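Endo-1,4-beta-xylanase (Uncultured bacterium, PDB 7AX7) uses cobalt to cleave acetyl groups from acetylated xylan through a CE4 domain that works independently of the other modules of a multidomain bacterial xylanase. Local coordinates at residues Trp83-Ile88 / Val94-Phe99; Asp115-Gln120 / Val191-Glu196; Ile24-Gly29 / Met49-Arg54; Gln67-Met72 / Asn108-Asn113. One frame throughout, in Å; residues are numbered along the deposited sequence.

Four contacts in one NodB-type domain illustrate how chemistry follows depth. Interactions 1 and 4 are partly buried and rest on apolar atoms, isoleucine and valine branches in the first and methionine sulfur in the second; Phe99, from the loop of interaction 1, touches both Met69 and Met110 of interaction 4. Interaction 2, also partly buried, sets proline against proline and fills the remaining gap with water. It joins interaction 1 through Ser85 and Tyr116, and interaction 4 through Phe118 and Tyr111. Interaction 3 is the surface case, a salt bridge between two helices, its centre about 32 Å from that of interaction 4; Val53 beside it packs on Val94 of interaction 1.

Interaction 1. Residues Trp83-Ile88 / Val94-Phe99; sequences WTSSAI and VDVKFF
Ile88 reaches from helix 74-92 onto two valines of the segment that follows, and each contact uses a different branch. Its CG2 methyl meets CG2 of Val94 at 3.6 Å, the two side chains meeting at a slant, while CD1 at the end of the longer arm touches CG2 of Val96, also at 3.6 Å, with the side chains nearly perpendicular. The split follows from the torsions: CG1 of Ile88 lies anti to the carbonyl carbon (chi1 -67°) and CG2 anti to the backbone N, so one residue serves both valines. Leu36 of strand 33-36 also packs on this isoleucine. One turn back, OG of Ser85 lies 3.6 Å from CB of Val96, but its polar partner is the hydroxyl of Tyr116, to which it is hydrogen-bonded. The backbones are joined through water: a single molecule donates to Ser85 O (2.7 Å) and to Val94 O (2.8 Å) and accepts from Val96 N (2.9 Å), a three-point bridge between helix and loop. The chain leaving helix 74-92 thus folds back against the last turns of that helix, in the helical layer around the parallel sheet of the NodB-type deacetylase fold.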
# COMPACT_ATOMS: atom_id res chain seq x y z
N TRP A 83 -3.96 -0.68 -17.55
CA TRP A 83 -3.55 0.71 -17.66
C TRP A 83 -2.78 1.18 -16.44
O TRP A 83 -1.87 2.01 -16.56
CB TRP A 83 -4.77 1.60 -17.87
CG TRP A 83 -5.50 1.30 -19.13
CD1 TRP A 83 -4.97 0.76 -20.27
CD2 TRP A 83 -6.89 1.49 -19.38
NE1 TRP A 83 -5.95 0.62 -21.22
CE2 TRP A 83 -7.15 1.05 -20.70
CE3 TRP A 83 -7.96 1.99 -18.62
CZ2 TRP A 83 -8.42 1.09 -21.28
CZ3 TRP A 83 -9.23 2.03 -19.19
CH2 TRP A 83 -9.44 1.59 -20.51
N THR A 84 -3.10 0.66 -15.25
CA THR A 84 -2.37 1.08 -14.06
C THR A 84 -0.96 0.51 -14.06
O THR A 84 0.01 1.23 -13.79
CB THR A 84 -3.12 0.66 -12.79
OG1 THR A 84 -4.40 1.31 -12.76
CG2 THR A 84 -2.32 1.04 -11.54
N SER A 85 -0.82 -0.79 -14.36
CA SER A 85 0.50 -1.41 -14.40
C SER A 85 1.37 -0.79 -15.49
O SER A 85 2.56 -0.55 -15.27
CB SER A 85 0.36 -2.91 -14.63
OG SER A 85 -0.18 -3.54 -13.48
N SER A 86 0.81 -0.55 -16.67
CA SER A 86 1.64 0.00 -17.74
C SER A 86 2.00 1.47 -17.48
O SER A 86 3.09 1.91 -17.85
CB SER A 86 0.97 -0.19 -19.10
OG SER A 86 -0.32 0.37 -19.13
N ALA A 87 1.11 2.23 -16.83
CA ALA A 87 1.47 3.59 -16.43
C ALA A 87 2.66 3.59 -15.47
O ALA A 87 3.56 4.43 -15.59
CB ALA A 87 0.27 4.30 -15.80
N ILE A 88 2.67 2.67 -14.52
CA ILE A 88 3.77 2.60 -13.56
C ILE A 88 5.04 2.08 -14.22
O ILE A 88 6.14 2.60 -13.97
CB ILE A 88 3.36 1.74 -12.35
CG1 ILE A 88 2.24 2.44 -11.57
CG2 ILE A 88 4.56 1.45 -11.48
CD1 ILE A 88 1.57 1.55 -10.54
N VAL A 94 9.11 0.16 -13.04
CA VAL A 94 8.95 -0.94 -12.09
C VAL A 94 7.67 -1.70 -12.40
O VAL A 94 6.71 -1.16 -12.97
CB VAL A 94 8.96 -0.50 -10.62
CG1 VAL A 94 10.24 0.26 -10.31
CG2 VAL A 94 7.72 0.33 -10.29
N ASP A 95 7.66 -2.96 -12.00
CA ASP A 95 6.60 -3.91 -12.31
C ASP A 95 5.71 -4.10 -11.09
O ASP A 95 6.16 -4.58 -10.05
CB ASP A 95 7.21 -5.24 -12.77
CG ASP A 95 8.04 -5.09 -14.04
OD1 ASP A 95 7.51 -4.54 -15.03
OD2 ASP A 95 9.22 -5.49 -14.03
N VAL A 96 4.44 -3.72 -11.23
CA VAL A 96 3.46 -4.00 -10.19
C VAL A 96 3.46 -5.49 -9.86
O VAL A 96 3.51 -6.34 -10.75
CB VAL A 96 2.07 -3.51 -10.66
CG1 VAL A 96 0.96 -4.14 -9.83
CG2 VAL A 96 2.02 -1.99 -10.59
N LYS A 97 3.45 -5.80 -8.57
CA LYS A 97 3.31 -7.19 -8.12
C LYS A 97 2.06 -7.44 -7.30
O LYS A 97 1.69 -8.60 -7.10
CB LYS A 97 4.52 -7.63 -7.29
CG LYS A 97 5.85 -7.55 -8.01
CD LYS A 97 5.83 -8.39 -9.27
CE LYS A 97 7.24 -8.85 -9.67
NZ LYS A 97 8.18 -7.72 -9.93
N PHE A 98 1.40 -6.39 -6.80
CA PHE A 98 0.28 -6.54 -5.89
C PHE A 98 -0.83 -5.56 -6.25
O PHE A 98 -0.58 -4.50 -6.83
CB PHE A 98 0.74 -6.35 -4.45
CG PHE A 98 1.69 -7.41 -3.99
CD1 PHE A 98 1.21 -8.64 -3.56
CD2 PHE A 98 3.06 -7.19 -4.06
CE1 PHE A 98 2.11 -9.64 -3.16
CE2 PHE A 98 3.96 -8.18 -3.65
CZ PHE A 98 3.49 -9.41 -3.20
N PHE A 99 -2.05 -5.95 -5.90
CA PHE A 99 -3.25 -5.15 -6.09
C PHE A 99 -3.97 -5.01 -4.75
O PHE A 99 -4.09 -5.98 -4.00
CB PHE A 99 -4.18 -5.80 -7.12
CG PHE A 99 -5.58 -5.25 -7.14
CD1 PHE A 99 -5.84 -3.98 -7.62
CD2 PHE A 99 -6.66 -6.03 -6.71
CE1 PHE A 99 -7.13 -3.48 -7.66
CE2 PHE A 99 -7.96 -5.54 -6.74
CZ PHE A 99 -8.20 -4.25 -7.22
O HOH W 1 4.15 -1.98 -13.58

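Interaction 2. Residues Asp115-Gln120 / Val191-Glu196; sequences DYPFIQ and VNPNVE
The two chains come closest at Pro117 and Asn194, whose CA atoms are 5.3 Å apart, and neither segment is a regular strand at that point. Pro117 gives the largest share of the contact: its CB lies 3.3 Å from the backbone oxygen of Pro193, and its CG meets CB of Pro193 at 4.0 Å, one pyrrolidine ring set against the other. The side chain of Asn194 crosses Pro117 at a slant. That oxygen of Pro193 is well used, since it accepts from Val195 N (2.8 Å) in an inverse gamma turn centred on Asn194 and also from the indole NH of Trp200. An Asx turn tightens the same bend: Asn194 N donates to OD1 of Asn192 at 2.9 Å, approaching from above the carbonyl plane. In the NodB-type fold this is where the C-terminal loop, past helix 182-189, passes over the start of strand 118-123 before pairing with it as strand 199-200. Phe186 of that helix packs on Pro193. Water bridges the rest of the gap, accepting from Phe118 N at 3.0 Å and donating to Val195 O at 2.7 Å. Farther out, the carboxylates of Asp115 and Glu196 stay 5.5 Å apart between OD1 and OE2.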
# COMPACT_ATOMS: atom_id res chain seq x y z
N ASP A 115 -5.09 -10.60 -12.09
CA ASP A 115 -4.00 -11.57 -12.09
C ASP A 115 -2.94 -11.29 -11.04
O ASP A 115 -1.90 -11.96 -11.03
CB ASP A 115 -3.36 -11.60 -13.48
CG ASP A 115 -4.32 -12.09 -14.55
OD1 ASP A 115 -5.06 -13.05 -14.26
OD2 ASP A 115 -4.35 -11.50 -15.66
N TYR A 116 -3.15 -10.32 -10.18
CA TYR A 116 -2.21 -10.06 -9.11
C TYR A 116 -2.77 -10.57 -7.79
O TYR A 116 -3.99 -10.64 -7.61
CB TYR A 116 -1.92 -8.56 -8.98
CG TYR A 116 -1.35 -7.91 -10.22
CD1 TYR A 116 -0.03 -8.11 -10.58
CD2 TYR A 116 -2.14 -7.09 -11.02
CE1 TYR A 116 0.50 -7.51 -11.70
CE2 TYR A 116 -1.62 -6.49 -12.15
CZ TYR A 116 -0.30 -6.70 -12.48
OH TYR A 116 0.21 -6.10 -13.61
N PRO A 117 -1.90 -10.92 -6.83
CA PRO A 117 -2.39 -11.21 -5.48
C PRO A 117 -3.12 -10.00 -4.89
O PRO A 117 -2.68 -8.85 -5.03
CB PRO A 117 -1.11 -11.53 -4.69
CG PRO A 117 -0.09 -11.89 -5.75
CD PRO A 117 -0.44 -11.06 -6.95
N PHE A 118 -4.24 -10.28 -4.23
CA PHE A 118 -5.02 -9.27 -3.54
C PHE A 118 -4.46 -9.02 -2.14
O PHE A 118 -4.20 -9.97 -1.39
CB PHE A 118 -6.49 -9.72 -3.41
CG PHE A 118 -7.29 -9.63 -4.70
CD1 PHE A 118 -6.88 -10.30 -5.85
CD2 PHE A 118 -8.47 -8.90 -4.74
CE1 PHE A 118 -7.62 -10.22 -7.02
CE2 PHE A 118 -9.22 -8.82 -5.91
CZ PHE A 118 -8.79 -9.49 -7.05
N ILE A 119 -4.32 -7.75 -1.77
CA ILE A 119 -3.83 -7.36 -0.46
C ILE A 119 -4.91 -6.57 0.27
O ILE A 119 -5.50 -5.65 -0.30
CB ILE A 119 -2.54 -6.53 -0.56
CG1 ILE A 119 -1.43 -7.35 -1.24
CG2 ILE A 119 -2.11 -6.05 0.83
CD1 ILE A 119 -1.13 -8.68 -0.54
N GLN A 120 -5.19 -6.94 1.51
CA GLN A 120 -6.01 -6.09 2.36
C GLN A 120 -5.14 -5.47 3.46
O GLN A 120 -4.67 -4.35 3.31
CB GLN A 120 -7.17 -6.89 2.96
CG GLN A 120 -8.05 -6.05 3.88
CD GLN A 120 -9.21 -6.84 4.43
OE1 GLN A 120 -9.82 -7.65 3.73
NE2 GLN A 120 -9.52 -6.62 5.70
N VAL A 191 6.85 -17.45 1.37
CA VAL A 191 5.44 -17.70 1.08
C VAL A 191 5.15 -17.23 -0.34
O VAL A 191 5.56 -16.13 -0.73
CB VAL A 191 4.52 -17.00 2.09
CG1 VAL A 191 3.06 -17.06 1.62
CG2 VAL A 191 4.69 -17.62 3.48
N ASN A 192 4.45 -18.06 -1.11
CA ASN A 192 3.98 -17.73 -2.46
C ASN A 192 2.71 -16.89 -2.36
O ASN A 192 1.66 -17.40 -1.95
CB ASN A 192 3.70 -19.01 -3.27
CG ASN A 192 3.02 -18.72 -4.61
OD1 ASN A 192 3.19 -17.64 -5.18
ND2 ASN A 192 2.24 -19.68 -5.10
N PRO A 193 2.78 -15.59 -2.69
CA PRO A 193 1.56 -14.76 -2.63
C PRO A 193 0.61 -15.03 -3.77
O PRO A 193 -0.56 -14.65 -3.68
CB PRO A 193 2.11 -13.33 -2.71
CG PRO A 193 3.35 -13.48 -3.55
CD PRO A 193 3.96 -14.81 -3.09
N ASN A 194 1.08 -15.68 -4.83
CA ASN A 194 0.31 -15.76 -6.07
C ASN A 194 -0.66 -16.93 -5.97
O ASN A 194 -0.53 -17.97 -6.62
CB ASN A 194 1.24 -15.88 -7.26
CG ASN A 194 2.23 -14.72 -7.33
OD1 ASN A 194 3.29 -14.75 -6.68
ND2 ASN A 194 1.88 -13.71 -8.09
N VAL A 195 -1.65 -16.74 -5.10
CA VAL A 195 -2.75 -17.67 -4.90
C VAL A 195 -4.00 -16.95 -5.38
O VAL A 195 -4.32 -15.85 -4.90
CB VAL A 195 -2.89 -18.08 -3.43
CG1 VAL A 195 -4.10 -19.01 -3.23
CG2 VAL A 195 -1.60 -18.74 -2.94
N GLU A 196 -4.69 -17.54 -6.35
CA GLU A 196 -5.91 -16.93 -6.86
C GLU A 196 -7.03 -17.02 -5.83
O GLU A 196 -7.05 -17.90 -4.97
CB GLU A 196 -6.36 -17.61 -8.15
CG GLU A 196 -5.59 -17.20 -9.38
CD GLU A 196 -6.06 -17.95 -10.61
OE1 GLU A 196 -5.67 -19.12 -10.79
OE2 GLU A 196 -6.85 -17.36 -11.39
O HOH W 2 -4.77 -14.91 -11.89
O HOH W 3 -4.55 -13.24 -4.29

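Interaction 3. Residues Ile24-Gly29 / Met49-Arg54; sequences ILERYG and MQRQVR
Glu26 and Arg51 each send CG anti to the backbone N (chi1 near 180° in both) and stay extended beyond it, so two long side chains span the gap between helices whose nearest CA atoms, those of Glu26 and Gln52, are 10.0 Å apart. The result is an interhelical salt bridge on the surface of the NodB-type domain, linking helix 16-28 with helix 46-54, between which strand 33-36 runs in the chain. Leu25 and Gln52 both rest on Phe34 of that strand. The side chains cross at about a right angle, with carboxylate and guanidinium planes 54° apart, and one direct bond joins them. Arg51 NH2 is shared with Asp23, its stronger partner, three residues before Glu26 on the same helix; two carboxylates thus hold a single guanidinium, which probably steadies its positive charge. Helix 16-28 closes in a Schellman motif, where Gly29 N bonds to Glu26 O. A water accepts from Arg51 NE at 3.2 Å and donates weakly to OE2 of Glu26. The direct bond, from Arg51 NH2 to Glu26 OE1, is 3.0 Å long and bent to 140° at the hydrogen, reaching the oxygen on its anti side but tilted out of the carboxylate plane.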
# COMPACT_ATOMS: atom_id res chain seq x y z
N ILE A 24 9.68 11.32 6.02
CA ILE A 24 9.73 10.61 7.30
C ILE A 24 10.32 9.21 7.11
O ILE A 24 11.19 8.78 7.88
CB ILE A 24 8.32 10.55 7.91
CG1 ILE A 24 7.87 11.95 8.34
CG2 ILE A 24 8.25 9.54 9.06
CD1 ILE A 24 6.35 12.09 8.51
N LEU A 25 9.87 8.48 6.09
CA LEU A 25 10.44 7.18 5.81
C LEU A 25 11.95 7.28 5.60
O LEU A 25 12.71 6.45 6.11
CB LEU A 25 9.77 6.54 4.59
CG LEU A 25 8.26 6.24 4.68
CD1 LEU A 25 7.78 5.66 3.36
CD2 LEU A 25 7.94 5.29 5.84
N GLU A 26 12.40 8.29 4.86
CA GLU A 26 13.83 8.45 4.64
C GLU A 26 14.56 8.73 5.95
O GLU A 26 15.65 8.19 6.19
CB GLU A 26 14.09 9.57 3.63
CG GLU A 26 15.56 9.83 3.32
CD GLU A 26 15.75 10.92 2.26
OE1 GLU A 26 14.88 11.81 2.17
OE2 GLU A 26 16.76 10.88 1.53
N ARG A 27 13.98 9.59 6.79
CA ARG A 27 14.61 9.95 8.06
C ARG A 27 14.89 8.71 8.90
O ARG A 27 15.96 8.59 9.50
CB ARG A 27 13.72 10.95 8.80
CG ARG A 27 14.24 11.48 10.14
CD ARG A 27 13.10 12.20 10.90
NE ARG A 27 12.35 13.10 10.02
CZ ARG A 27 11.09 13.48 10.20
NH1 ARG A 27 10.38 13.05 11.25
NH2 ARG A 27 10.53 14.30 9.33
N TYR A 28 13.94 7.77 8.94
CA TYR A 28 14.06 6.55 9.74
C TYR A 28 14.65 5.37 8.96
O TYR A 28 14.77 4.28 9.53
CB TYR A 28 12.68 6.16 10.30
CG TYR A 28 12.23 7.04 11.45
CD1 TYR A 28 12.67 6.80 12.75
CD2 TYR A 28 11.40 8.13 11.23
CE1 TYR A 28 12.27 7.62 13.81
CE2 TYR A 28 10.99 8.95 12.27
CZ TYR A 28 11.43 8.70 13.56
OH TYR A 28 11.01 9.52 14.58
N GLY A 29 15.02 5.56 7.70
CA GLY A 29 15.59 4.45 6.94
C GLY A 29 14.62 3.30 6.73
O GLY A 29 15.02 2.13 6.79
N MET A 49 7.15 9.69 -7.73
CA MET A 49 7.33 8.27 -8.05
C MET A 49 8.80 7.94 -8.28
O MET A 49 9.27 6.86 -7.89
CB MET A 49 6.48 7.90 -9.26
CG MET A 49 4.98 8.17 -9.06
SD MET A 49 3.95 7.76 -10.49
CE MET A 49 4.44 6.05 -10.78
N GLN A 50 9.55 8.84 -8.93
CA GLN A 50 10.98 8.59 -9.09
C GLN A 50 11.67 8.47 -7.74
O GLN A 50 12.50 7.57 -7.54
CB GLN A 50 11.62 9.71 -9.91
CG GLN A 50 11.22 9.76 -11.38
CD GLN A 50 11.86 10.94 -12.10
OE1 GLN A 50 11.74 12.08 -11.65
NE2 GLN A 50 12.54 10.66 -13.21
N ARG A 51 11.32 9.35 -6.80
CA ARG A 51 11.90 9.29 -5.46
C ARG A 51 11.47 8.02 -4.72
O ARG A 51 12.27 7.41 -4.01
CB ARG A 51 11.52 10.54 -4.67
CG ARG A 51 12.14 10.62 -3.27
CD ARG A 51 11.64 11.83 -2.48
NE ARG A 51 12.15 11.82 -1.11
CZ ARG A 51 11.66 12.56 -0.11
NH1 ARG A 51 10.64 13.38 -0.32
NH2 ARG A 51 12.19 12.46 1.10
N GLN A 52 10.21 7.60 -4.89
CA GLN A 52 9.79 6.33 -4.31
C GLN A 52 10.69 5.19 -4.78
O GLN A 52 11.15 4.37 -3.97
CB GLN A 52 8.32 6.04 -4.65
CG GLN A 52 7.31 6.93 -3.90
CD GLN A 52 5.89 6.83 -4.45
OE1 GLN A 52 5.68 6.86 -5.66
NE2 GLN A 52 4.91 6.73 -3.56
N VAL A 53 10.97 5.13 -6.08
CA VAL A 53 11.83 4.06 -6.59
C VAL A 53 13.26 4.22 -6.05
O VAL A 53 13.89 3.25 -5.65
CB VAL A 53 11.78 4.01 -8.13
CG1 VAL A 53 12.84 3.07 -8.67
CG2 VAL A 53 10.38 3.58 -8.61
N ARG A 54 13.77 5.46 -6.01
CA ARG A 54 15.12 5.66 -5.48
C ARG A 54 15.25 5.13 -4.06
O ARG A 54 16.28 4.55 -3.70
CB ARG A 54 15.51 7.15 -5.51
CG ARG A 54 15.86 7.66 -6.91
CD ARG A 54 16.71 8.94 -6.85
NE ARG A 54 16.12 10.03 -6.06
CZ ARG A 54 15.15 10.84 -6.48
NH1 ARG A 54 14.63 10.70 -7.70
NH2 ARG A 54 14.70 11.80 -5.69
O HOH W 4 15.16 10.89 -1.10

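Interaction 4. Residues Gln67-Met72 / Asn108-Asn113; sequences QDMTNM and NTMYQN
Met69 and Thr70 meet Met110 of helix 108-113 where the loop after strand 58-61 turns toward helix 74-92, and the turn is prepared one residue earlier. Asp68 turns its carboxylate forward along the chain, and OD1 takes two donors from Thr70: the backbone N at 2.9 Å, closing an Asx turn, and the hydroxyl OG1 at 2.7 Å. Both arrive from the same face of the carboxylate plane, the amide nearly in line with the C-O bond and the hydroxyl from above, a double grip that fixes the threonine's rotation. Met69 follows, and its CB lies 3.6 Å from SD of Met110 and 3.7 Å from CE of Met110. The sulfur of Met110 therefore sits against the root of the other methionine, not against its sulfur. A bend at the last torsion of Met110 (chi3 71°) turns its methyl so that it too lies on that CB. Next, Thr70 brings CG2 obliquely to within 4.0 Å of SD of Met110; with OG1 turned to Asp68, this methyl is the branch left for Met110. Met72 ends the contact with its backbone oxygen 4.1 Å from CG2 of Thr109. On the helix side, ND2 of Asn113 donates to Thr109 O at 3.0 Å, while Ile77 of helix 74-92 packs on both Met72 and Met110. The segment follows directly on His66, which with His62 and Asp12 binds cobalt, and the side chain of Met69 is about 10 Å from the ion: methionine packing joins the metal-ligand loop to helix 108-113 near the cobalt site of a CE4 deacetylase.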
# COMPACT_ATOMS: atom_id res chain seq x y z
N GLN A 67 -12.69 3.43 -8.44
CA GLN A 67 -14.12 3.24 -8.23
C GLN A 67 -14.36 1.89 -7.58
O GLN A 67 -13.47 1.05 -7.49
CB GLN A 67 -14.89 3.36 -9.55
CG GLN A 67 -14.79 4.74 -10.19
CD GLN A 67 -15.46 4.80 -11.55
OE1 GLN A 67 -16.55 5.36 -11.69
NE2 GLN A 67 -14.82 4.22 -12.57
N ASP A 68 -15.59 1.70 -7.09
CA ASP A 68 -16.02 0.41 -6.55
C ASP A 68 -16.08 -0.59 -7.69
O ASP A 68 -16.98 -0.54 -8.54
CB ASP A 68 -17.37 0.54 -5.86
CG ASP A 68 -17.80 -0.74 -5.17
OD1 ASP A 68 -17.35 -1.83 -5.58
OD2 ASP A 68 -18.61 -0.67 -4.23
N MET A 69 -15.11 -1.50 -7.74
CA MET A 69 -14.99 -2.39 -8.88
C MET A 69 -15.93 -3.59 -8.82
O MET A 69 -15.97 -4.38 -9.77
CB MET A 69 -13.52 -2.84 -9.02
CG MET A 69 -12.55 -1.64 -9.16
SD MET A 69 -10.78 -2.03 -9.23
CE MET A 69 -10.63 -2.92 -10.78
N THR A 70 -16.71 -3.73 -7.74
CA THR A 70 -17.79 -4.71 -7.77
C THR A 70 -18.92 -4.28 -8.69
O THR A 70 -19.79 -5.10 -9.02
CB THR A 70 -18.33 -4.99 -6.36
OG1 THR A 70 -19.06 -3.86 -5.86
CG2 THR A 70 -17.20 -5.33 -5.40
N ASN A 71 -18.92 -3.03 -9.16
CA ASN A 71 -19.94 -2.56 -10.09
C ASN A 71 -19.42 -2.44 -11.52
O ASN A 71 -20.02 -1.73 -12.33
CB ASN A 71 -20.52 -1.24 -9.58
CG ASN A 71 -20.98 -1.33 -8.13
OD1 ASN A 71 -20.64 -0.49 -7.29
ND2 ASN A 71 -21.73 -2.36 -7.84
N MET A 72 -18.34 -3.15 -11.85
CA MET A 72 -17.68 -3.03 -13.14
C MET A 72 -17.71 -4.34 -13.91
O MET A 72 -17.67 -5.43 -13.33
CB MET A 72 -16.21 -2.60 -12.98
CG MET A 72 -15.99 -1.13 -12.71
SD MET A 72 -14.23 -0.67 -12.65
CE MET A 72 -13.62 -1.50 -14.07
N ASN A 108 -16.76 -11.82 -6.97
CA ASN A 108 -16.24 -12.91 -7.81
C ASN A 108 -15.65 -12.38 -9.11
O ASN A 108 -14.60 -12.85 -9.56
CB ASN A 108 -17.35 -13.93 -8.13
CG ASN A 108 -17.84 -14.68 -6.91
OD1 ASN A 108 -18.96 -15.19 -6.91
ND2 ASN A 108 -17.01 -14.77 -5.87
N THR A 109 -16.33 -11.43 -9.75
CA THR A 109 -15.87 -10.93 -11.04
C THR A 109 -14.46 -10.36 -10.95
O THR A 109 -13.61 -10.65 -11.80
CB THR A 109 -16.87 -9.90 -11.57
OG1 THR A 109 -18.15 -10.53 -11.68
CG2 THR A 109 -16.46 -9.38 -12.95
N MET A 110 -14.17 -9.60 -9.88
CA MET A 110 -12.81 -9.08 -9.69
C MET A 110 -11.80 -10.21 -9.56
O MET A 110 -10.76 -10.21 -10.24
CB MET A 110 -12.77 -8.16 -8.47
CG MET A 110 -13.46 -6.84 -8.70
SD MET A 110 -13.73 -5.90 -7.21
CE MET A 110 -12.04 -5.41 -6.85
N TYR A 111 -12.07 -11.18 -8.67
CA TYR A 111 -11.13 -12.28 -8.49
C TYR A 111 -10.88 -13.05 -9.78
O TYR A 111 -9.76 -13.53 -10.01
CB TYR A 111 -11.64 -13.24 -7.41
CG TYR A 111 -11.35 -12.83 -5.98
CD1 TYR A 111 -10.04 -12.72 -5.51
CD2 TYR A 111 -12.39 -12.61 -5.08
CE1 TYR A 111 -9.78 -12.38 -4.19
CE2 TYR A 111 -12.14 -12.27 -3.76
CZ TYR A 111 -10.84 -12.16 -3.32
OH TYR A 111 -10.62 -11.83 -2.01
N GLN A 112 -11.90 -13.19 -10.63
CA GLN A 112 -11.75 -13.91 -11.89
C GLN A 112 -10.94 -13.13 -12.92
O GLN A 112 -10.44 -13.74 -13.89
CB GLN A 112 -13.14 -14.23 -12.48
CG GLN A 112 -14.01 -15.17 -11.63
CD GLN A 112 -15.48 -15.16 -12.05
OE1 GLN A 112 -15.87 -14.52 -13.02
NE2 GLN A 112 -16.32 -15.89 -11.30
N ASN A 113 -10.81 -11.82 -12.77
CA ASN A 113 -10.28 -10.98 -13.83
C ASN A 113 -9.11 -10.12 -13.39
O ASN A 113 -8.76 -9.17 -14.10
CB ASN A 113 -11.39 -10.10 -14.42
CG ASN A 113 -12.34 -10.90 -15.29
OD1 ASN A 113 -11.97 -11.29 -16.40
ND2 ASN A 113 -13.54 -11.18 -14.79